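Local atomic coordinates of esterase TesA (Pseudomonas aeruginosa, PDB entry 4JGG), a protein that hydrolyses esters, preferring Tween detergents and p-nitrophenyl esters of short acyl chains, with lysophospholipase and weak palmitoyl-coenzyme A thioesterase activity. Residues 55-59 with 197-201; 70-74 with 110-114; 127-131 with 145-151; 162-167 with 188-193. One frame throughout, in Å; residues are numbered along the deposited sequence.

From the N terminus, the chain first meets contact 1 at residues 55-59, just before strand 59-62. Its partner, 197-201, is the last stretch modelled, so contact 1 closes a loop that holds the other three. Contact 2 pairs helix 70-84 with helix 104-121 and closes before contact 3 opens. Contact 3 closes a short loop within the beta-alpha-beta unit, packing strand 124-128 on helix 138-155. Contact 4 closes another, from the loop after strand 158-160 to the C-terminal helix 186-197. None of the loops cross. Contacts 2 and 3 touch through Leu-111 and Tyr-148, contacts 3 and 4 through Gly-129 and Phe-163. Contacts 2 and 4 lie on opposite sides of the chain's centre.

Contact 1: residues 55-59 with 197-201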
# COMPACT_ATOMS: atom_id res chain seq x y z
N GLY A 55 -18.98 -10.23 7.65
CA GLY A 55 -19.25 -10.10 9.07
C GLY A 55 -18.03 -9.78 9.91
O GLY A 55 -17.92 -10.24 11.04
N TYR A 56 -17.10 -9.00 9.35
CA TYR A 56 -15.99 -8.48 10.13
C TYR A 56 -16.37 -7.10 10.64
O TYR A 56 -17.16 -6.41 10.00
CB TYR A 56 -14.72 -8.39 9.28
CG TYR A 56 -13.99 -9.69 9.14
CD1 TYR A 56 -14.10 -10.44 7.98
CD2 TYR A 56 -13.17 -10.16 10.15
CE1 TYR A 56 -13.41 -11.62 7.83
CE2 TYR A 56 -12.48 -11.36 10.01
CZ TYR A 56 -12.61 -12.08 8.86
OH TYR A 56 -11.93 -13.28 8.70
N ASP A 57 -15.84 -6.72 11.79
CA ASP A 57 -16.21 -5.45 12.40
C ASP A 57 -15.01 -4.53 12.41
O ASP A 57 -14.31 -4.43 13.42
CB ASP A 57 -16.75 -5.65 13.81
CG ASP A 57 -17.92 -4.74 14.12
OD1 ASP A 57 -17.69 -3.52 14.24
OD2 ASP A 57 -19.06 -5.24 14.25
N TYR A 58 -14.77 -3.88 11.28
CA TYR A 58 -13.65 -2.95 11.14
C TYR A 58 -14.11 -1.63 10.55
O TYR A 58 -14.97 -1.60 9.67
CB TYR A 58 -12.53 -3.58 10.30
CG TYR A 58 -11.72 -4.55 11.11
CD1 TYR A 58 -12.11 -5.87 11.22
CD2 TYR A 58 -10.60 -4.13 11.81
CE1 TYR A 58 -11.39 -6.76 11.99
CE2 TYR A 58 -9.87 -5.01 12.59
CZ TYR A 58 -10.28 -6.33 12.67
OH TYR A 58 -9.56 -7.22 13.44
N ARG A 59 -13.55 -0.55 11.08
CA ARG A 59 -13.69 0.76 10.45
C ARG A 59 -12.48 0.98 9.54
O ARG A 59 -11.33 0.95 9.99
CB ARG A 59 -13.79 1.87 11.49
CG ARG A 59 -13.74 3.28 10.90
CD ARG A 59 -13.73 4.34 11.98
NE ARG A 59 -14.88 4.20 12.87
CZ ARG A 59 -15.07 4.93 13.96
NH1 ARG A 59 -14.19 5.87 14.30
NH2 ARG A 59 -16.14 4.74 14.71
N LEU A 197 -4.15 -10.16 4.28
CA LEU A 197 -4.82 -9.38 5.34
C LEU A 197 -5.67 -10.23 6.27
O LEU A 197 -5.64 -10.08 7.49
CB LEU A 197 -5.71 -8.31 4.70
CG LEU A 197 -6.67 -7.58 5.65
CD1 LEU A 197 -5.90 -6.83 6.72
CD2 LEU A 197 -7.60 -6.65 4.87
N LYS A 198 -6.46 -11.11 5.66
CA LYS A 198 -7.45 -11.91 6.38
C LYS A 198 -6.96 -12.48 7.72
O LYS A 198 -7.62 -12.30 8.73
CB LYS A 198 -7.97 -13.03 5.48
CG LYS A 198 -9.17 -13.77 6.04
CD LYS A 198 -9.72 -14.73 5.02
CE LYS A 198 -10.99 -15.41 5.51
NZ LYS A 198 -11.37 -16.52 4.58
N PRO A 199 -5.79 -13.14 7.73
CA PRO A 199 -5.30 -13.77 8.96
C PRO A 199 -5.00 -12.75 10.06
O PRO A 199 -4.95 -13.11 11.23
CB PRO A 199 -3.99 -14.44 8.52
CG PRO A 199 -4.09 -14.57 7.04
CD PRO A 199 -4.86 -13.36 6.60
N LEU A 200 -4.83 -11.49 9.67
CA LEU A 200 -4.55 -10.43 10.64
C LEU A 200 -5.83 -9.96 11.34
O LEU A 200 -5.77 -9.32 12.39
CB LEU A 200 -3.86 -9.25 9.96
CG LEU A 200 -2.54 -9.49 9.21
CD1 LEU A 200 -2.12 -8.26 8.43
CD2 LEU A 200 -1.42 -9.91 10.16
N LEU A 201 -6.98 -10.30 10.77
CA LEU A 201 -8.27 -9.85 11.30
C LEU A 201 -8.80 -10.81 12.36
O LEU A 201 -9.54 -10.41 13.27
CB LEU A 201 -9.30 -9.74 10.18
CG LEU A 201 -8.94 -8.90 8.96
CD1 LEU A 201 -10.04 -8.99 7.93
CD2 LEU A 201 -8.70 -7.46 9.35
O HOH W 1 -9.44 -14.05 9.93
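At the C-terminal end of the alpha/beta/alpha fold, the turn after helix 186-197 lays Leu-201 against Tyr-56 and Tyr-58. These tyrosines lie in the connection from helix 43-53 to strand 59-62. The two methyls of Leu-201 are divided between the rings, one to each. CD1 sits over the centre of one face of the Tyr-56 ring, 3.9 Å from its centroid, as a CH-pi contact. CD2 lies over a face of the Tyr-58 ring, offset toward the rim, 4.0 Å from that centroid. The CB of Leu-201 adds a contact of 3.6 Å to CE2 of Tyr-56. With CG anti to the carbonyl carbon (chi1 -53°), CD1 points at one ring and CD2 at the other.

A Schellman motif ends helix 43-53 here, with Gly-55 at its C-prime position. Tyr-56 follows directly, and Leu-51 of that helix touches both tyrosines and Leu-201.

The polar tips are tied as well. Tyr-58 OH donates to O of Leu-201 at 3.2 Å, in the carbonyl plane and on a lone pair. The C=O...O angle is 111°, so the hydroxyl comes from the side of the carbonyl. A water links Tyr-56 OH, at 2.9 Å, to the backbone of Lys-198, donating to its O at 2.8 Å. The extended Lys-198 chain crosses the Tyr-56 side chain at about a right angle, with CG 3.9 Å from Tyr-56 OH.

Contact 2: residues 70-74 with 110-114; sequences SAGGL and NLASM
Asn-110 reaches from helix 104-121 to the first turn of helix 70-84 and touches Ser-70, Ala-71 and Leu-74. Its CB lies 3.6 Å from CB of Ser-70. Next, CG passes close to CA of Ala-71. The amide then divides. OD1 meets the methyl CD2 of Leu-74 at 3.4 Å, while ND2 donates to OG of Ser-70 at 3.0 Å. That bond is nearly straight, with an N-H...O angle of 167°, and the serine oxygen lies in the amide plane. With chi1 at 66°, OG of Ser-70 lies between its backbone N and carbonyl carbon, where ND2 of Asn-110 meets it. OG also hydrogen-bonds Asp-97, so two side chains grip it.

Leu-74 crosses Asn-110 at about a right angle, and its other methyl, CD1, comes to 3.4 Å from OG of Ser-113. One turn further on, CG of Met-114 packs on CB of Leu-74 at 3.8 Å. The methionine then bends at chi3. SD lies against the backbone of Gly-73, whose lack of a side chain makes room for it, and CE ends 3.7 Å from O of Gly-73. The axes of the two short helix segments approach to 8.9 Å and their directions differ by 23°. This is close, nearly parallel packing of neighbouring helices on one face of the parallel sheet in an SGNH hydrolase fold.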
# COMPACT_ATOMS: atom_id res chain seq x y z
N SER A 70 7.69 7.79 0.70
CA SER A 70 8.00 7.16 1.99
C SER A 70 8.31 8.22 3.06
O SER A 70 7.91 8.08 4.21
CB SER A 70 9.15 6.16 1.86
OG SER A 70 10.35 6.83 1.53
N ALA A 71 9.01 9.28 2.67
CA ALA A 71 9.32 10.34 3.63
C ALA A 71 8.05 11.06 4.06
O ALA A 71 7.89 11.38 5.24
CB ALA A 71 10.32 11.31 3.04
N GLY A 72 7.15 11.32 3.12
CA GLY A 72 5.90 11.99 3.43
C GLY A 72 4.98 11.18 4.34
O GLY A 72 4.39 11.72 5.27
N GLY A 73 4.88 9.89 4.07
CA GLY A 73 4.07 9.02 4.91
C GLY A 73 4.62 8.92 6.32
O GLY A 73 3.87 8.91 7.31
N LEU A 74 5.95 8.87 6.43
CA LEU A 74 6.61 8.82 7.73
C LEU A 74 6.32 10.10 8.51
O LEU A 74 5.97 10.05 9.69
CB LEU A 74 8.11 8.61 7.55
CG LEU A 74 8.99 8.64 8.80
CD1 LEU A 74 8.59 7.56 9.80
CD2 LEU A 74 10.48 8.53 8.44
N ASN A 110 12.77 4.91 5.75
CA ASN A 110 11.46 5.50 6.00
C ASN A 110 10.36 4.47 6.26
O ASN A 110 9.59 4.60 7.21
CB ASN A 110 11.07 6.41 4.84
CG ASN A 110 11.96 7.63 4.75
OD1 ASN A 110 12.54 8.07 5.75
ND2 ASN A 110 12.07 8.20 3.54
N LEU A 111 10.28 3.44 5.42
CA LEU A 111 9.24 2.42 5.58
C LEU A 111 9.46 1.63 6.87
O LEU A 111 8.52 1.37 7.61
CB LEU A 111 9.23 1.45 4.39
CG LEU A 111 8.68 1.88 3.02
CD1 LEU A 111 8.88 0.73 2.05
CD2 LEU A 111 7.20 2.27 3.09
N ALA A 112 10.71 1.26 7.14
CA ALA A 112 11.07 0.58 8.37
C ALA A 112 10.61 1.37 9.59
O ALA A 112 9.97 0.80 10.48
CB ALA A 112 12.58 0.36 8.42
N SER A 113 10.94 2.66 9.62
CA SER A 113 10.55 3.56 10.71
C SER A 113 9.03 3.70 10.84
O SER A 113 8.50 3.73 11.95
CB SER A 113 11.20 4.94 10.50
OG SER A 113 10.85 5.82 11.56
N MET A 114 8.33 3.77 9.71
CA MET A 114 6.86 3.76 9.72
C MET A 114 6.33 2.50 10.37
O MET A 114 5.39 2.56 11.16
CB MET A 114 6.26 3.85 8.30
CG MET A 114 6.39 5.20 7.59
SD MET A 114 5.45 5.22 6.03
CE MET A 114 3.76 5.25 6.63

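Contact 3: residues 127-131 with 145-151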
# COMPACT_ATOMS: atom_id res chain seq x y z
N LEU A 127 2.66 -4.45 4.68
CA LEU A 127 3.26 -3.65 3.61
C LEU A 127 2.77 -4.11 2.25
O LEU A 127 2.74 -5.31 1.97
CB LEU A 127 4.78 -3.80 3.61
CG LEU A 127 5.63 -3.47 4.83
CD1 LEU A 127 7.09 -3.47 4.39
CD2 LEU A 127 5.21 -2.12 5.41
N LEU A 128 2.39 -3.16 1.41
CA LEU A 128 2.08 -3.46 0.02
C LEU A 128 3.28 -3.07 -0.83
O LEU A 128 3.71 -1.90 -0.83
CB LEU A 128 0.81 -2.74 -0.45
CG LEU A 128 -0.44 -3.06 0.37
CD1 LEU A 128 -1.68 -2.44 -0.26
CD2 LEU A 128 -0.62 -4.56 0.54
N GLY A 129 3.84 -4.05 -1.52
CA GLY A 129 5.01 -3.83 -2.35
C GLY A 129 4.60 -3.61 -3.78
O GLY A 129 3.63 -4.21 -4.25
N ILE A 130 5.33 -2.77 -4.50
CA ILE A 130 4.98 -2.46 -5.87
C ILE A 130 6.17 -2.63 -6.81
O ILE A 130 7.30 -2.33 -6.44
CB ILE A 130 4.40 -1.03 -5.97
CG1 ILE A 130 3.05 -0.96 -5.23
CG2 ILE A 130 4.25 -0.60 -7.42
CD1 ILE A 130 2.26 0.29 -5.53
N GLN A 131 5.92 -3.18 -8.00
CA GLN A 131 6.95 -3.31 -9.02
C GLN A 131 6.70 -2.32 -10.15
O GLN A 131 5.61 -2.28 -10.73
CB GLN A 131 7.02 -4.73 -9.56
CG GLN A 131 7.67 -5.69 -8.60
CD GLN A 131 6.75 -6.06 -7.47
OE1 GLN A 131 5.54 -6.21 -7.67
NE2 GLN A 131 7.29 -6.19 -6.26
N SER A 145 12.04 -2.93 -5.43
CA SER A 145 11.17 -4.03 -5.06
C SER A 145 11.71 -4.83 -3.87
O SER A 145 10.94 -5.26 -3.01
CB SER A 145 10.96 -4.95 -6.27
OG SER A 145 9.95 -5.89 -6.02
N ARG A 146 13.02 -5.02 -3.82
CA ARG A 146 13.62 -5.83 -2.77
C ARG A 146 13.54 -5.16 -1.41
O ARG A 146 13.62 -5.82 -0.38
CB ARG A 146 15.08 -6.15 -3.09
CG ARG A 146 15.24 -7.21 -4.15
CD ARG A 146 16.71 -7.53 -4.34
NE ARG A 146 17.53 -6.32 -4.38
CZ ARG A 146 18.07 -5.83 -5.49
NH1 ARG A 146 17.88 -6.44 -6.65
NH2 ARG A 146 18.81 -4.73 -5.43
N VAL A 147 13.40 -3.84 -1.42
CA VAL A 147 13.30 -3.07 -0.19
C VAL A 147 12.09 -3.49 0.64
O VAL A 147 12.17 -3.59 1.86
CB VAL A 147 13.23 -1.56 -0.49
CG1 VAL A 147 12.75 -0.79 0.74
CG2 VAL A 147 14.59 -1.04 -0.95
N TYR A 148 10.96 -3.72 -0.01
CA TYR A 148 9.76 -4.12 0.72
C TYR A 148 9.99 -5.37 1.55
O TYR A 148 9.66 -5.40 2.73
CB TYR A 148 8.58 -4.28 -0.24
CG TYR A 148 8.23 -2.97 -0.90
CD1 TYR A 148 7.44 -2.03 -0.24
CD2 TYR A 148 8.74 -2.65 -2.15
CE1 TYR A 148 7.14 -0.81 -0.84
CE2 TYR A 148 8.43 -1.45 -2.76
CZ TYR A 148 7.64 -0.53 -2.09
OH TYR A 148 7.36 0.66 -2.71
N GLY A 149 10.57 -6.39 0.93
CA GLY A 149 10.89 -7.63 1.63
C GLY A 149 11.90 -7.41 2.75
O GLY A 149 11.83 -8.06 3.80
N ALA A 150 12.82 -6.49 2.53
CA ALA A 150 13.83 -6.16 3.53
C ALA A 150 13.17 -5.56 4.77
O ALA A 150 13.45 -5.97 5.90
CB ALA A 150 14.85 -5.18 2.95
N VAL A 151 12.30 -4.57 4.56
CA VAL A 151 11.59 -3.93 5.66
C VAL A 151 10.71 -4.91 6.44
O VAL A 151 10.70 -4.91 7.67
CB VAL A 151 10.74 -2.74 5.18
CG1 VAL A 151 10.03 -2.08 6.37
CG2 VAL A 151 11.62 -1.73 4.46
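Ser-145 and Tyr-148 of helix 138-155 meet the end of strand 124-128 and the loop that follows it. Strand 124-128 and helix 138-155 open a beta-alpha-beta crossover that returns in strand 158-160. Ser-145 comes first. Its OG accepts from NE2 of Gln-131 at 2.7 Å. The bond is almost linear, at 176°, and the serine oxygen lies in the glutamine amide plane. Gln-131 bends at chi2 (75°), which folds its amide back to the helix. The same NE2 also donates to O of Pro-161, so the amide joins the helix to the loop after strand 158-160.

Tyr-148 lies with one ring face on the backbone. CA of Gly-129 makes a CH-pi contact, 3.7 Å from the ring centroid, and N of Ile-130 lies over the same face. That N is buried and has no hydrogen-bond partner in the model. The carbonyl O of Leu-128 approaches CE1 obliquely at 3.6 Å. At Gly-129 the absence of a side chain allows the ring to come this close. The tyrosine OH is held elsewhere, by O of Leu-93. The side chain of Ile-130 is about 8 Å from that of Ser-30, the probable nucleophile.

Val-151 comes last and crosses Leu-127 at about a right angle. CD1 of Leu-127 lies 3.8 Å from CB of Val-151 and 3.6 Å from O of Tyr-148.

Contact 4: residues 162-167 with 188-193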
# COMPACT_ATOMS: atom_id res chain seq x y z
N PHE A 162 3.84 -8.42 -4.30
CA PHE A 162 3.41 -8.06 -5.64
C PHE A 162 1.97 -7.55 -5.66
O PHE A 162 1.08 -8.20 -6.23
CB PHE A 162 3.56 -9.26 -6.58
CG PHE A 162 4.86 -10.00 -6.39
CD1 PHE A 162 6.04 -9.47 -6.88
CD2 PHE A 162 4.90 -11.20 -5.70
CE1 PHE A 162 7.24 -10.13 -6.70
CE2 PHE A 162 6.10 -11.87 -5.52
CZ PHE A 162 7.26 -11.34 -6.02
N PHE A 163 1.75 -6.40 -5.04
CA PHE A 163 0.42 -5.81 -4.91
C PHE A 163 -0.23 -5.64 -6.28
O PHE A 163 -1.43 -5.78 -6.42
CB PHE A 163 0.52 -4.47 -4.17
CG PHE A 163 -0.76 -3.68 -4.10
CD1 PHE A 163 -1.97 -4.29 -3.80
CD2 PHE A 163 -0.74 -2.29 -4.28
CE1 PHE A 163 -3.14 -3.56 -3.72
CE2 PHE A 163 -1.92 -1.55 -4.18
CZ PHE A 163 -3.11 -2.18 -3.90
N LEU A 164 0.57 -5.36 -7.30
CA LEU A 164 -0.01 -5.09 -8.61
C LEU A 164 0.02 -6.33 -9.49
O LEU A 164 -0.03 -6.23 -10.72
CB LEU A 164 0.71 -3.92 -9.28
CG LEU A 164 0.85 -2.67 -8.41
CD1 LEU A 164 1.64 -1.60 -9.16
CD2 LEU A 164 -0.50 -2.14 -7.98
N GLU A 165 0.07 -7.50 -8.87
CA GLU A 165 0.04 -8.73 -9.66
C GLU A 165 -1.20 -8.79 -10.54
O GLU A 165 -2.31 -8.58 -10.07
CB GLU A 165 0.11 -9.96 -8.77
CG GLU A 165 -0.00 -11.27 -9.54
CD GLU A 165 0.15 -12.48 -8.65
OE1 GLU A 165 0.55 -12.30 -7.48
OE2 GLU A 165 -0.15 -13.60 -9.13
N GLY A 166 -1.01 -9.07 -11.83
CA GLY A 166 -2.11 -9.19 -12.76
C GLY A 166 -2.74 -7.86 -13.13
O GLY A 166 -3.75 -7.82 -13.84
N VAL A 167 -2.15 -6.77 -12.64
CA VAL A 167 -2.63 -5.43 -13.00
C VAL A 167 -1.56 -4.67 -13.79
O VAL A 167 -1.82 -4.20 -14.89
CB VAL A 167 -3.05 -4.61 -11.75
CG1 VAL A 167 -3.41 -3.18 -12.15
CG2 VAL A 167 -4.22 -5.29 -11.04
N ARG A 188 -9.15 -6.79 -8.55
CA ARG A 188 -7.90 -7.54 -8.48
C ARG A 188 -6.96 -7.01 -7.41
O ARG A 188 -6.35 -7.79 -6.67
CB ARG A 188 -7.17 -7.55 -9.83
CG ARG A 188 -5.89 -8.38 -9.80
CD ARG A 188 -6.22 -9.86 -9.68
NE ARG A 188 -5.08 -10.68 -9.25
CZ ARG A 188 -4.32 -11.39 -10.07
NH1 ARG A 188 -4.55 -11.38 -11.37
NH2 ARG A 188 -3.32 -12.11 -9.58
N LEU A 189 -6.80 -5.69 -7.34
CA LEU A 189 -6.09 -5.09 -6.20
C LEU A 189 -6.60 -5.66 -4.88
O LEU A 189 -5.81 -6.10 -4.05
CB LEU A 189 -6.20 -3.55 -6.23
CG LEU A 189 -5.50 -2.92 -7.43
CD1 LEU A 189 -5.65 -1.38 -7.45
CD2 LEU A 189 -4.02 -3.32 -7.45
N LEU A 190 -7.92 -5.68 -4.68
CA LEU A 190 -8.49 -6.23 -3.44
C LEU A 190 -8.17 -7.71 -3.27
O LEU A 190 -7.81 -8.15 -2.18
CB LEU A 190 -10.00 -6.00 -3.34
CG LEU A 190 -10.75 -6.67 -2.18
CD1 LEU A 190 -10.30 -6.17 -0.81
CD2 LEU A 190 -12.24 -6.46 -2.36
N GLU A 191 -8.32 -8.47 -4.35
CA GLU A 191 -7.91 -9.88 -4.35
C GLU A 191 -6.47 -10.03 -3.88
O GLU A 191 -6.14 -10.95 -3.13
CB GLU A 191 -8.07 -10.50 -5.75
CG GLU A 191 -7.34 -11.84 -5.90
CD GLU A 191 -7.64 -12.56 -7.22
OE1 GLU A 191 -8.55 -12.16 -7.97
OE2 GLU A 191 -6.94 -13.55 -7.50
N ASN A 192 -5.59 -9.13 -4.30
CA ASN A 192 -4.18 -9.27 -3.98
C ASN A 192 -3.84 -9.02 -2.52
O ASN A 192 -2.81 -9.49 -2.03
CB ASN A 192 -3.32 -8.42 -4.92
CG ASN A 192 -3.27 -8.98 -6.31
OD1 ASN A 192 -3.65 -10.13 -6.53
ND2 ASN A 192 -2.81 -8.18 -7.27
N VAL A 193 -4.69 -8.28 -1.82
CA VAL A 193 -4.43 -7.94 -0.43
C VAL A 193 -5.14 -8.90 0.51
O VAL A 193 -4.57 -9.33 1.50
CB VAL A 193 -4.88 -6.48 -0.10
CG1 VAL A 193 -4.50 -6.11 1.32
CG2 VAL A 193 -4.30 -5.49 -1.08
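Residues 162-165 form a type I turn, and the chain from Phe-163 to Val-167 lies along helix 186-197 in the opposite sense. Asn-192 of the helix binds this turn. Its ND2 donates to O of Phe-163 and to O of Glu-165, both at 2.9 Å. The Glu-165 oxygen is met in its carbonyl plane, on a lone pair. ND2 stands above the carbonyl plane of Phe-163. Both acceptors lie close to the plane of the asparagine amide, so both of its N-H groups are used. The other end of this amide, OD1, accepts from NE of Arg-188 at 3.1 Å.

Arg-188 bends at chi2 (70°) and lays one face of its guanidinium over O of Glu-165. Its NH2 forms a salt bridge with OE2 of Glu-165 at 3.5 Å, the carboxylate and guanidinium planes being 58° apart. Glu-191 adds a long, charge-only interaction with Arg-188, completing a small salt-bridge network. The Arg-188 and Val-167 side chains pass each other in opposite directions, with CG of Arg-188 3.7 Å from CG2 of Val-167.

The apolar part is built round Leu-189. Its CD2 lies over a face of the Phe-163 ring, offset toward the rim, and 3.8 Å from CD2 of Leu-164. CE1 of Phe-163 touches CG2 of Val-193 at 3.5 Å. Trp-43 meets the Phe-163 ring edge-to-face. Val-167 and Leu-164 are each about 9 Å, side chain to side chain, from a predicted catalytic residue, His-180 and Ser-30 respectively.

The three bonds together probably fix the rotation of the Asn-192 amide. The charge of Arg-188 may polarise it and strengthen the two bonds ND2 gives to the turn.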